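Local structure of O-succinylhomoserine sulfhydrylase (Mycobacterium tuberculosis, 3NDN) at residues E88-I93 against A239-R244; T111-L116 against D121-A126; V170-P175 against V183-V188; A187-A192 against A197-D202. The protein probably catalyses the pyridoxal 5'-phosphate-dependent formation of L-homocysteine from O-succinyl-L-homoserine and hydrogen sulfide, a step of methionine biosynthesis. One frame throughout, in Å; residues are numbered along the deposited sequence.

Contact 1: E88-I93 against A239-R244; sequences ERLRLI and AILGDR
R91 meets L241 with its CA and CB, and its flat guanidinium group is turned to E88, with the E88 carboxylate in plane at its edge. The grip is side-on. NE reaches E88 OE1 at 2.9 Å, and NH2 reaches E88 OE2 at 2.8 Å in a salt bridge. Both bonds are nearly straight. They lie in the guanidinium plane but come down on the carboxylate from above its plane. With two nitrogens on two oxygens, the rotation of both groups is fixed. R91 NH1 is held separately, by A96 O. The charged end of R91 leads away from the strand, toward E88, and only its root joins the contact.

The helix passes one face of the strand at 10.0 Å between the axes of 88-93 and 239-242, crossing at -47°. The strand belongs to the seven-stranded mixed sheet of the PLP-binding domain, where it runs antiparallel to both neighbours, 98-102 and 220-224. Strand alternation sets the sides. A239 and L241 face the helix, while I240 points away and packs on helices 105-114 and 244-258.

L90 is the main helix side chain in the contact. Its CG stands anti to the backbone N; chi1 -178° and chi2 55° together carry CD2 to A239 CB at 3.6 Å. The same CD2 lies 4.2 Å from L241 CD1. The other branch of L241 reaches the helix backbone, with CD2 at 3.9 Å from R91 CA and 4.2 Å from L90 O.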
loop_
_atom_site.group_PDB
_atom_site.type_symbol
_atom_site.label_atom_id
_atom_site.label_comp_id
_atom_site.label_asym_id
_atom_site.label_seq_id
_atom_site.Cartn_x
_atom_site.Cartn_y
_atom_site.Cartn_z
ATOM N N GLU A 88 -1.251 6.210 -20.100
ATOM C CA GLU A 88 -2.090 7.100 -20.918
ATOM C C GLU A 88 -2.124 8.542 -20.426
ATOM O O GLU A 88 -2.129 9.487 -21.234
ATOM C CB GLU A 88 -3.497 6.519 -21.091
ATOM C CG GLU A 88 -4.453 7.391 -21.920
ATOM C CD GLU A 88 -4.250 7.282 -23.429
ATOM O OE1 GLU A 88 -3.309 6.566 -23.883
ATOM O OE2 GLU A 88 -5.057 7.917 -24.165
ATOM N N ARG A 89 -2.147 8.733 -19.104
ATOM C CA ARG A 89 -2.076 10.081 -18.530
ATOM C C ARG A 89 -0.774 10.806 -18.924
ATOM O O ARG A 89 -0.812 11.970 -19.346
ATOM C CB ARG A 89 -2.278 10.046 -16.989
ATOM C CG ARG A 89 -2.358 11.431 -16.306
ATOM C CD ARG A 89 -2.904 11.316 -14.852
ATOM N NE ARG A 89 -4.310 10.892 -14.842
ATOM C CZ ARG A 89 -5.062 10.728 -13.746
ATOM N NH1 ARG A 89 -6.334 10.346 -13.875
ATOM N NH2 ARG A 89 -4.550 10.923 -12.528
ATOM N N LEU A 90 0.374 10.120 -18.825
ATOM C CA LEU A 90 1.652 10.722 -19.226
ATOM C C LEU A 90 1.689 10.971 -20.754
ATOM O O LEU A 90 2.193 12.000 -21.200
ATOM C CB LEU A 90 2.862 9.834 -18.788
ATOM C CG LEU A 90 4.294 10.327 -19.077
ATOM C CD1 LEU A 90 4.586 11.735 -18.521
ATOM C CD2 LEU A 90 5.381 9.296 -18.630
ATOM N N ARG A 91 1.135 10.047 -21.535
ATOM C CA ARG A 91 1.085 10.178 -23.007
ATOM C C ARG A 91 0.270 11.426 -23.406
ATOM O O ARG A 91 0.667 12.178 -24.312
ATOM C CB ARG A 91 0.477 8.914 -23.660
ATOM C CG ARG A 91 0.587 8.867 -25.231
ATOM C CD ARG A 91 -0.455 7.901 -25.880
ATOM N NE ARG A 91 -1.850 8.312 -25.660
ATOM C CZ ARG A 91 -2.432 9.405 -26.169
ATOM N NH1 ARG A 91 -1.751 10.267 -26.938
ATOM N NH2 ARG A 91 -3.711 9.659 -25.886
ATOM N N LEU A 92 -0.845 11.647 -22.712
ATOM C CA LEU A 92 -1.704 12.833 -22.934
ATOM C C LEU A 92 -0.977 14.132 -22.616
ATOM O O LEU A 92 -1.043 15.070 -23.415
ATOM C CB LEU A 92 -3.011 12.760 -22.129
ATOM C CG LEU A 92 -4.075 11.797 -22.704
ATOM C CD1 LEU A 92 -5.120 11.409 -21.649
ATOM C CD2 LEU A 92 -4.760 12.402 -23.943
ATOM N N ILE A 93 -0.294 14.182 -21.469
ATOM C CA ILE A 93 0.511 15.378 -21.070
ATOM C C ILE A 93 1.605 15.731 -22.098
ATOM O O ILE A 93 1.838 16.919 -22.413
ATOM C CB ILE A 93 1.113 15.193 -19.638
ATOM C CG1 ILE A 93 -0.012 15.213 -18.581
ATOM C CG2 ILE A 93 2.203 16.256 -19.320
ATOM C CD1 ILE A 93 0.434 14.782 -17.166
ATOM N N ALA A 239 9.411 5.602 -18.045
ATOM C CA ALA A 239 8.575 5.397 -19.219
ATOM C C ALA A 239 9.314 5.668 -20.525
ATOM O O ALA A 239 10.235 6.494 -20.569
ATOM C CB ALA A 239 7.310 6.282 -19.151
ATOM N N ILE A 240 8.863 4.989 -21.579
ATOM C CA ILE A 240 9.339 5.230 -22.958
ATOM C C ILE A 240 8.178 5.740 -23.829
ATOM O O ILE A 240 7.145 5.073 -23.943
ATOM C CB ILE A 240 9.915 3.945 -23.587
ATOM C CG1 ILE A 240 10.983 3.312 -22.673
ATOM C CG2 ILE A 240 10.491 4.231 -25.001
ATOM C CD1 ILE A 240 11.239 1.817 -22.929
ATOM N N LEU A 241 8.358 6.899 -24.471
ATOM C CA LEU A 241 7.336 7.425 -25.405
ATOM C C LEU A 241 7.864 7.565 -26.859
ATOM O O LEU A 241 8.983 8.044 -27.063
ATOM C CB LEU A 241 6.747 8.751 -24.896
ATOM C CG LEU A 241 6.133 8.769 -23.474
ATOM C CD1 LEU A 241 7.167 9.247 -22.447
ATOM C CD2 LEU A 241 4.901 9.668 -23.428
ATOM N N GLY A 242 7.054 7.137 -27.839
ATOM C CA GLY A 242 7.425 7.161 -29.285
ATOM C C GLY A 242 6.307 6.705 -30.241
ATOM O O GLY A 242 5.130 6.693 -29.866
ATOM N N ASP A 243 6.671 6.373 -31.485
ATOM C CA ASP A 243 5.696 5.974 -32.524
ATOM C C ASP A 243 5.061 4.618 -32.183
ATOM O O ASP A 243 5.703 3.778 -31.550
ATOM C CB ASP A 243 6.374 5.864 -33.901
ATOM C CG ASP A 243 6.849 7.208 -34.453
ATOM O OD1 ASP A 243 6.225 8.252 -34.189
ATOM O OD2 ASP A 243 7.855 7.213 -35.198
ATOM N N ARG A 244 3.819 4.411 -32.615
ATOM C CA ARG A 244 3.105 3.138 -32.381
ATOM C C ARG A 244 3.886 1.882 -32.811
ATOM O O ARG A 244 3.938 0.905 -32.056
ATOM C CB ARG A 244 1.701 3.142 -33.010
ATOM C CG ARG A 244 0.858 1.878 -32.662
ATOM C CD ARG A 244 -0.313 1.627 -33.632
ATOM N NE ARG A 244 -0.004 2.037 -35.008
ATOM C CZ ARG A 244 0.661 1.304 -35.906
ATOM N NH1 ARG A 244 1.106 0.083 -35.611
ATOM N NH2 ARG A 244 0.888 1.808 -37.112
#

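Contact 2: T111-L116 against D121-A126; sequences TSLGAL and DRLVAA
The backbones of L113 and L123 stand 8.9 Å apart, CA to CA, and those of L116 and D121 stand 8.3 Å apart. At the first level two side chains meet; at the second the D121 side chain faces the L116 backbone. Segment 111-116 carries the last part of helix 105-114, with A115 N bonded to T111 O at 2.9 Å. L116 N then bonds to L113 O at 3.1 Å, a tighter turn of three residues. Five residues, 117-121, separate L116 from the first strand residue, R122.

L113 and L123 touch end to end through single methyl groups, L113 CD2 to L123 CD1 at 4.4 Å. This is a light contact. F171 of strand 169-173 packs against both leucines.

The unit is a helix followed by a strand of the large alpha/beta domain. Strand 122-126 lies between 169-173 and 147-151, parallel to both. L113 packs on L123 and F171 of neighbouring strands, which puts the helix against that side of the sheet. R122 points the other way from L123, and its NH1 bonds to T167 OG1 and A162 O.

At the turn, D121 holds CG anti to its own carbonyl carbon, chi1 -69°. This turns the carboxylate toward L116 O. D121 OD2 comes within 3.8 Å of L116 O, but both are acceptors and this is only an approach. The bond of OD2 is to G118 N in the connecting loop, which ties the turn to the start of the strand. G114 O also accepts from R143 NH1 of the second subunit.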
loop_
_atom_site.group_PDB
_atom_site.type_symbol
_atom_site.label_atom_id
_atom_site.label_comp_id
_atom_site.label_asym_id
_atom_site.label_seq_id
_atom_site.Cartn_x
_atom_site.Cartn_y
_atom_site.Cartn_z
ATOM N N THR A 111 16.352 -0.053 -22.295
ATOM C CA THR A 111 15.396 -0.732 -23.178
ATOM C C THR A 111 15.104 0.074 -24.463
ATOM O O THR A 111 14.979 -0.514 -25.541
ATOM C CB THR A 111 14.100 -1.153 -22.423
ATOM O OG1 THR A 111 14.451 -2.047 -21.353
ATOM C CG2 THR A 111 13.109 -1.852 -23.339
ATOM N N SER A 112 15.054 1.402 -24.360
ATOM C CA SER A 112 14.759 2.241 -25.540
ATOM C C SER A 112 15.909 2.148 -26.562
ATOM O O SER A 112 15.665 1.971 -27.770
ATOM C CB SER A 112 14.469 3.691 -25.158
ATOM O OG SER A 112 15.615 4.354 -24.635
ATOM N N LEU A 113 17.142 2.256 -26.057
ATOM C CA LEU A 113 18.348 2.125 -26.875
ATOM C C LEU A 113 18.566 0.707 -27.398
ATOM O O LEU A 113 18.944 0.526 -28.570
ATOM C CB LEU A 113 19.587 2.613 -26.115
ATOM C CG LEU A 113 19.659 4.109 -25.827
ATOM C CD1 LEU A 113 20.814 4.419 -24.872
ATOM C CD2 LEU A 113 19.795 4.933 -27.124
ATOM N N GLY A 114 18.326 -0.294 -26.546
ATOM C CA GLY A 114 18.435 -1.698 -26.939
ATOM C C GLY A 114 17.435 -2.073 -28.025
ATOM O O GLY A 114 17.708 -2.929 -28.870
ATOM N N ALA A 115 16.278 -1.415 -28.013
ATOM C CA ALA A 115 15.253 -1.604 -29.033
ATOM C C ALA A 115 15.715 -1.162 -30.431
ATOM O O ALA A 115 15.189 -1.644 -31.434
ATOM C CB ALA A 115 14.006 -0.810 -28.648
ATOM N N LEU A 116 16.647 -0.210 -30.476
ATOM C CA LEU A 116 17.148 0.365 -31.738
ATOM C C LEU A 116 18.491 -0.243 -32.171
ATOM O O LEU A 116 18.911 -0.083 -33.337
ATOM C CB LEU A 116 17.301 1.890 -31.602
ATOM C CG LEU A 116 16.046 2.762 -31.374
ATOM C CD1 LEU A 116 16.439 4.179 -30.951
ATOM C CD2 LEU A 116 15.169 2.808 -32.630
ATOM N N ASP A 121 25.096 -2.422 -35.159
ATOM C CA ASP A 121 24.449 -1.116 -35.297
ATOM C C ASP A 121 25.288 -0.006 -34.665
ATOM O O ASP A 121 26.215 -0.287 -33.911
ATOM C CB ASP A 121 23.040 -1.147 -34.698
ATOM C CG ASP A 121 22.080 -2.014 -35.505
ATOM O OD1 ASP A 121 22.154 -2.009 -36.758
ATOM O OD2 ASP A 121 21.244 -2.698 -34.886
ATOM N N ARG A 122 24.956 1.249 -34.973
ATOM C CA ARG A 122 25.805 2.412 -34.645
ATOM C C ARG A 122 25.053 3.483 -33.829
ATOM O O ARG A 122 23.953 3.888 -34.214
ATOM C CB ARG A 122 26.335 3.027 -35.949
ATOM C CG ARG A 122 27.310 4.208 -35.799
ATOM C CD ARG A 122 27.977 4.559 -37.155
ATOM N NE ARG A 122 29.186 5.372 -36.979
ATOM C CZ ARG A 122 29.206 6.701 -36.965
ATOM N NH1 ARG A 122 28.083 7.388 -37.143
ATOM N NH2 ARG A 122 30.355 7.345 -36.788
ATOM N N LEU A 123 25.673 3.938 -32.734
ATOM C CA LEU A 123 25.123 4.988 -31.848
ATOM C C LEU A 123 26.048 6.207 -31.791
ATOM O O LEU A 123 27.261 6.051 -31.667
ATOM C CB LEU A 123 24.914 4.422 -30.415
ATOM C CG LEU A 123 24.720 5.355 -29.200
ATOM C CD1 LEU A 123 23.432 6.164 -29.311
ATOM C CD2 LEU A 123 24.745 4.601 -27.861
ATOM N N VAL A 124 25.477 7.411 -31.898
ATOM C CA VAL A 124 26.219 8.651 -31.620
ATOM C C VAL A 124 25.640 9.345 -30.371
ATOM O O VAL A 124 24.465 9.710 -30.345
ATOM C CB VAL A 124 26.225 9.611 -32.841
ATOM C CG1 VAL A 124 26.942 10.916 -32.510
ATOM C CG2 VAL A 124 26.890 8.936 -34.048
ATOM N N ALA A 125 26.471 9.540 -29.350
ATOM C CA ALA A 125 25.979 10.068 -28.068
ATOM C C ALA A 125 26.791 11.260 -27.604
ATOM O O ALA A 125 27.978 11.329 -27.894
ATOM C CB ALA A 125 26.020 8.971 -27.006
ATOM N N ALA A 126 26.158 12.193 -26.887
ATOM C CA ALA A 126 26.886 13.264 -26.179
ATOM C C ALA A 126 27.666 12.657 -25.009
ATOM O O ALA A 126 27.260 11.630 -24.458
ATOM C CB ALA A 126 25.927 14.336 -25.676
#

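Contact 3: V170-P175 against V183-V188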
loop_
_atom_site.group_PDB
_atom_site.type_symbol
_atom_site.label_atom_id
_atom_site.label_comp_id
_atom_site.label_asym_id
_atom_site.label_seq_id
_atom_site.Cartn_x
_atom_site.Cartn_y
_atom_site.Cartn_z
ATOM N N VAL A 170 20.703 8.270 -31.957
ATOM C CA VAL A 170 21.350 9.428 -31.329
ATOM C C VAL A 170 20.775 9.580 -29.894
ATOM O O VAL A 170 19.553 9.489 -29.706
ATOM C CB VAL A 170 21.093 10.707 -32.167
ATOM C CG1 VAL A 170 21.314 11.995 -31.350
ATOM C CG2 VAL A 170 21.980 10.711 -33.449
ATOM N N PHE A 171 21.637 9.793 -28.896
ATOM C CA PHE A 171 21.189 9.966 -27.486
ATOM C C PHE A 171 21.873 11.179 -26.821
ATOM O O PHE A 171 23.088 11.312 -26.910
ATOM C CB PHE A 171 21.486 8.691 -26.672
ATOM C CG PHE A 171 21.068 8.771 -25.209
ATOM C CD1 PHE A 171 19.728 8.736 -24.849
ATOM C CD2 PHE A 171 22.020 8.907 -24.199
ATOM C CE1 PHE A 171 19.333 8.827 -23.497
ATOM C CE2 PHE A 171 21.636 8.988 -22.842
ATOM C CZ PHE A 171 20.287 8.949 -22.497
ATOM N N PHE A 172 21.099 12.048 -26.150
ATOM C CA PHE A 172 21.664 13.133 -25.314
ATOM C C PHE A 172 20.683 13.593 -24.212
ATOM O O PHE A 172 19.491 13.282 -24.287
ATOM C CB PHE A 172 22.129 14.344 -26.161
ATOM C CG PHE A 172 21.024 15.010 -26.984
ATOM C CD1 PHE A 172 20.226 16.014 -26.437
ATOM C CD2 PHE A 172 20.822 14.653 -28.321
ATOM C CE1 PHE A 172 19.210 16.636 -27.193
ATOM C CE2 PHE A 172 19.811 15.262 -29.095
ATOM C CZ PHE A 172 18.997 16.262 -28.532
ATOM N N GLU A 173 21.209 14.304 -23.208
ATOM C CA GLU A 173 20.421 15.033 -22.190
ATOM C C GLU A 173 20.649 16.535 -22.375
ATOM O O GLU A 173 21.760 16.946 -22.735
ATOM C CB GLU A 173 20.886 14.688 -20.766
ATOM C CG GLU A 173 20.817 13.213 -20.359
ATOM C CD GLU A 173 21.722 12.887 -19.160
ATOM O OE1 GLU A 173 21.990 13.795 -18.325
ATOM O OE2 GLU A 173 22.169 11.720 -19.054
ATOM N N THR A 174 19.613 17.348 -22.123
ATOM C CA THR A 174 19.758 18.820 -22.089
ATOM C C THR A 174 18.706 19.471 -21.169
ATOM O O THR A 174 17.532 19.123 -21.247
ATOM C CB THR A 174 19.751 19.477 -23.517
ATOM O OG1 THR A 174 20.015 20.886 -23.408
ATOM C CG2 THR A 174 18.419 19.267 -24.249
ATOM N N PRO A 175 19.134 20.347 -20.240
ATOM C CA PRO A 175 20.521 20.684 -19.854
ATOM C C PRO A 175 21.266 19.473 -19.263
ATOM O O PRO A 175 20.610 18.499 -18.877
ATOM C CB PRO A 175 20.342 21.745 -18.764
ATOM C CG PRO A 175 18.932 22.302 -18.956
ATOM C CD PRO A 175 18.140 21.109 -19.449
ATOM N N VAL A 183 22.277 21.272 -25.452
ATOM C CA VAL A 183 22.347 20.744 -26.822
ATOM C C VAL A 183 21.216 21.397 -27.651
ATOM O O VAL A 183 20.092 21.517 -27.164
ATOM C CB VAL A 183 22.200 19.195 -26.837
ATOM C CG1 VAL A 183 22.206 18.649 -28.264
ATOM C CG2 VAL A 183 23.310 18.534 -26.001
ATOM N N ASP A 184 21.522 21.843 -28.875
ATOM C CA ASP A 184 20.524 22.473 -29.764
ATOM C C ASP A 184 19.609 21.386 -30.367
ATOM O O ASP A 184 19.998 20.723 -31.333
ATOM C CB ASP A 184 21.249 23.256 -30.883
ATOM C CG ASP A 184 20.336 24.220 -31.655
ATOM O OD1 ASP A 184 19.160 23.915 -31.914
ATOM O OD2 ASP A 184 20.827 25.295 -32.071
ATOM N N ILE A 185 18.407 21.208 -29.814
ATOM C CA ILE A 185 17.540 20.057 -30.203
ATOM C C ILE A 185 17.167 20.047 -31.705
ATOM O O ILE A 185 17.374 19.035 -32.386
ATOM C CB ILE A 185 16.266 19.929 -29.302
ATOM C CG1 ILE A 185 16.643 19.716 -27.830
ATOM C CG2 ILE A 185 15.335 18.779 -29.775
ATOM C CD1 ILE A 185 15.450 19.935 -26.844
ATOM N N ALA A 186 16.631 21.158 -32.218
ATOM C CA ALA A 186 16.224 21.224 -33.636
ATOM C C ALA A 186 17.387 21.004 -34.620
ATOM O O ALA A 186 17.225 20.322 -35.632
ATOM C CB ALA A 186 15.501 22.529 -33.950
ATOM N N ALA A 187 18.549 21.584 -34.330
ATOM C CA ALA A 187 19.700 21.450 -35.228
ATOM C C ALA A 187 20.272 20.020 -35.222
ATOM O O ALA A 187 20.615 19.478 -36.275
ATOM C CB ALA A 187 20.768 22.486 -34.886
ATOM N N VAL A 188 20.362 19.403 -34.044
ATOM C CA VAL A 188 20.862 18.026 -33.954
ATOM C C VAL A 188 19.874 17.036 -34.604
ATOM O O VAL A 188 20.293 16.101 -35.291
ATOM C CB VAL A 188 21.203 17.620 -32.489
ATOM C CG1 VAL A 188 21.456 16.109 -32.371
ATOM C CG2 VAL A 188 22.407 18.421 -31.990
#
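V183 covers one face of the F172 ring. Its CG1 sits over the ring centre, 3.8 Å from the centroid and 12° off the ring normal, a CH-pi contact. I185 CG1 comes to the edge of the same ring, near its plane, 4.1 Å from CE1. V188 CG1 approaches F172 CE2 obliquely, at 3.8 Å, and it also touches V170 CG1 at 4.2 Å. F172 takes the position between backbone N and carbonyl carbon (chi1 60°), which lifts the ring off the strand among these aliphatic groups.

T174 works with both branches. CG2 packs against I185 CD1 at 4.0 Å. OG1 accepts from V183 N at 3.1 Å, with an N-H...O angle of 166°.

The next shell sets the start of helix 185-194. D184 is the N-cap residue, and its OD1 takes a weak bond from A187 N. Q321 bonds to V183 O through NE2 and to I185 N through OE1, the residues before and after D184 in the chain. A cis peptide bond joins T174 to P175, and Q211 NE2 bonds to T174 O. The segments form the first half of the beta-alpha-beta unit 169-173, 185-194, 198-202.

The T174 hydroxyl thus gives the buried N-H of V183 an acceptor just before the helix. This ties the end of the strand to the start of the helix amid otherwise apolar packing.

Contact 4: A187-A192 against A197-D202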
loop_
_atom_site.group_PDB
_atom_site.type_symbol
_atom_site.label_atom_id
_atom_site.label_comp_id
_atom_site.label_asym_id
_atom_site.label_seq_id
_atom_site.Cartn_x
_atom_site.Cartn_y
_atom_site.Cartn_z
ATOM N N ALA A 187 18.549 21.584 -34.330
ATOM C CA ALA A 187 19.700 21.450 -35.228
ATOM C C ALA A 187 20.272 20.020 -35.222
ATOM O O ALA A 187 20.615 19.478 -36.275
ATOM C CB ALA A 187 20.768 22.486 -34.886
ATOM N N VAL A 188 20.362 19.403 -34.044
ATOM C CA VAL A 188 20.862 18.026 -33.954
ATOM C C VAL A 188 19.874 17.036 -34.604
ATOM O O VAL A 188 20.293 16.101 -35.291
ATOM C CB VAL A 188 21.203 17.620 -32.489
ATOM C CG1 VAL A 188 21.456 16.109 -32.371
ATOM C CG2 VAL A 188 22.407 18.421 -31.990
ATOM N N THR A 189 18.577 17.270 -34.418
ATOM C CA THR A 189 17.527 16.418 -35.012
ATOM C C THR A 189 17.599 16.431 -36.566
ATOM O O THR A 189 17.430 15.387 -37.223
ATOM C CB THR A 189 16.116 16.836 -34.506
ATOM O OG1 THR A 189 16.007 16.571 -33.097
ATOM C CG2 THR A 189 15.020 16.045 -35.209
ATOM N N GLU A 190 17.876 17.608 -37.131
ATOM C CA GLU A 190 18.019 17.760 -38.583
ATOM C C GLU A 190 19.183 16.900 -39.123
ATOM O O GLU A 190 18.998 16.161 -40.092
ATOM C CB GLU A 190 18.180 19.246 -38.972
ATOM N N LEU A 191 20.352 16.975 -38.479
ATOM C CA LEU A 191 21.529 16.160 -38.860
ATOM C C LEU A 191 21.323 14.657 -38.676
ATOM O O LEU A 191 21.856 13.859 -39.454
ATOM C CB LEU A 191 22.784 16.575 -38.073
ATOM C CG LEU A 191 23.387 17.973 -38.230
ATOM C CD1 LEU A 191 24.350 18.254 -37.082
ATOM C CD2 LEU A 191 24.094 18.163 -39.596
ATOM N N ALA A 192 20.588 14.275 -37.626
ATOM C CA ALA A 192 20.325 12.872 -37.316
ATOM C C ALA A 192 19.415 12.226 -38.361
ATOM O O ALA A 192 19.652 11.085 -38.771
ATOM C CB ALA A 192 19.702 12.732 -35.906
ATOM N N ALA A 197 18.981 8.142 -38.681
ATOM C CA ALA A 197 18.931 7.783 -37.242
ATOM C C ALA A 197 17.660 8.268 -36.524
ATOM O O ALA A 197 17.036 9.247 -36.950
ATOM C CB ALA A 197 20.177 8.315 -36.521
ATOM N N LYS A 198 17.289 7.566 -35.447
ATOM C CA LYS A 198 16.182 7.978 -34.561
ATOM C C LYS A 198 16.744 8.701 -33.333
ATOM O O LYS A 198 17.676 8.210 -32.697
ATOM C CB LYS A 198 15.353 6.764 -34.102
ATOM C CG LYS A 198 14.703 5.945 -35.231
ATOM C CD LYS A 198 13.600 6.730 -35.958
ATOM C CE LYS A 198 13.133 5.998 -37.211
ATOM N NZ LYS A 198 11.867 6.569 -37.772
ATOM N N VAL A 199 16.147 9.838 -32.979
ATOM C CA VAL A 199 16.662 10.672 -31.888
ATOM C C VAL A 199 15.992 10.347 -30.543
ATOM O O VAL A 199 14.769 10.462 -30.427
ATOM C CB VAL A 199 16.476 12.172 -32.212
ATOM C CG1 VAL A 199 16.944 13.051 -31.053
ATOM C CG2 VAL A 199 17.223 12.545 -33.508
ATOM N N VAL A 200 16.787 9.951 -29.543
ATOM C CA VAL A 200 16.274 9.666 -28.174
ATOM C C VAL A 200 16.704 10.792 -27.221
ATOM O O VAL A 200 17.898 10.984 -26.989
ATOM C CB VAL A 200 16.754 8.268 -27.611
ATOM C CG1 VAL A 200 16.103 7.947 -26.230
ATOM C CG2 VAL A 200 16.446 7.137 -28.586
ATOM N N LEU A 201 15.721 11.541 -26.698
ATOM C CA LEU A 201 15.939 12.618 -25.722
ATOM C C LEU A 201 15.602 12.154 -24.296
ATOM O O LEU A 201 14.501 11.674 -24.066
ATOM C CB LEU A 201 15.047 13.838 -26.058
ATOM C CG LEU A 201 15.008 15.024 -25.080
ATOM C CD1 LEU A 201 16.341 15.790 -25.082
ATOM C CD2 LEU A 201 13.827 15.999 -25.377
ATOM N N ASP A 202 16.553 12.308 -23.371
ATOM C CA ASP A 202 16.343 12.116 -21.918
ATOM C C ASP A 202 15.973 13.490 -21.350
ATOM O O ASP A 202 16.818 14.385 -21.303
ATOM C CB ASP A 202 17.644 11.539 -21.299
ATOM C CG ASP A 202 17.643 11.497 -19.767
ATOM O OD1 ASP A 202 16.929 12.292 -19.111
ATOM O OD2 ASP A 202 18.399 10.660 -19.210
#
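V199 packs against T189 and A192 where helix 185-194 returns to strand 198-202, the second half of a beta-alpha-beta unit. From CA, the V199 CB points at the helix and forks. CG1 stands anti to the backbone N (chi1 177°) and passes T189 OG1 at 4.2 Å. The two side chains cross there at about a right angle. That hydroxyl has its polar partner within the helix, I185 O, so its approach to V199 CG1 is plain van der Waals contact. CG2 lies beside the V199 backbone N and does the close packing. It is 3.5 Å from A192 CB, tighter than usual for two carbons, and 4.2 Å from T189 CA. The small A192 side chain is consistent with so close an approach.

The backbone closes the turn. A197 N donates to A192 O at 3.0 Å with an N-H...O angle of 154°, the donor tilted 31° from the carbonyl plane. The CB of A197 leans on the same oxygen.

K198 points away from the helix, as strand alternation requires. V200 packs on L116, on the far side of the sheet. Further along, D202 OD2 lies near N1 of the PLP-lysine at 227, consistent with the aspartate that faces the pyridine nitrogen in this superfamily. At the turn, the methyls of A192 and A197 meet CB to CB at 4.5 Å.

All four contacts reach one seven-stranded sheet. Contacts 3 and 4 are closest, about 7 Å between centres. They share A187 and V188 of helix 185-194, and their strands pair through probable bonds such as V170 O to V200 N, 2.8 Å. Contact 2 joins contact 3 on the next strand by V124 O and F171 N, 3.2 Å apart. It meets contact 4 through L116 CD1 and V200 CG2, 3.8 Å apart. Contact 1 lies about 19 Å from contact 2 between centres, but I240 CG2 touches S112 CB at 4.0 Å. The cofactor lies near contact 4, where D202 approaches the PLP-lysine; E173 of contact 3 packs against D202.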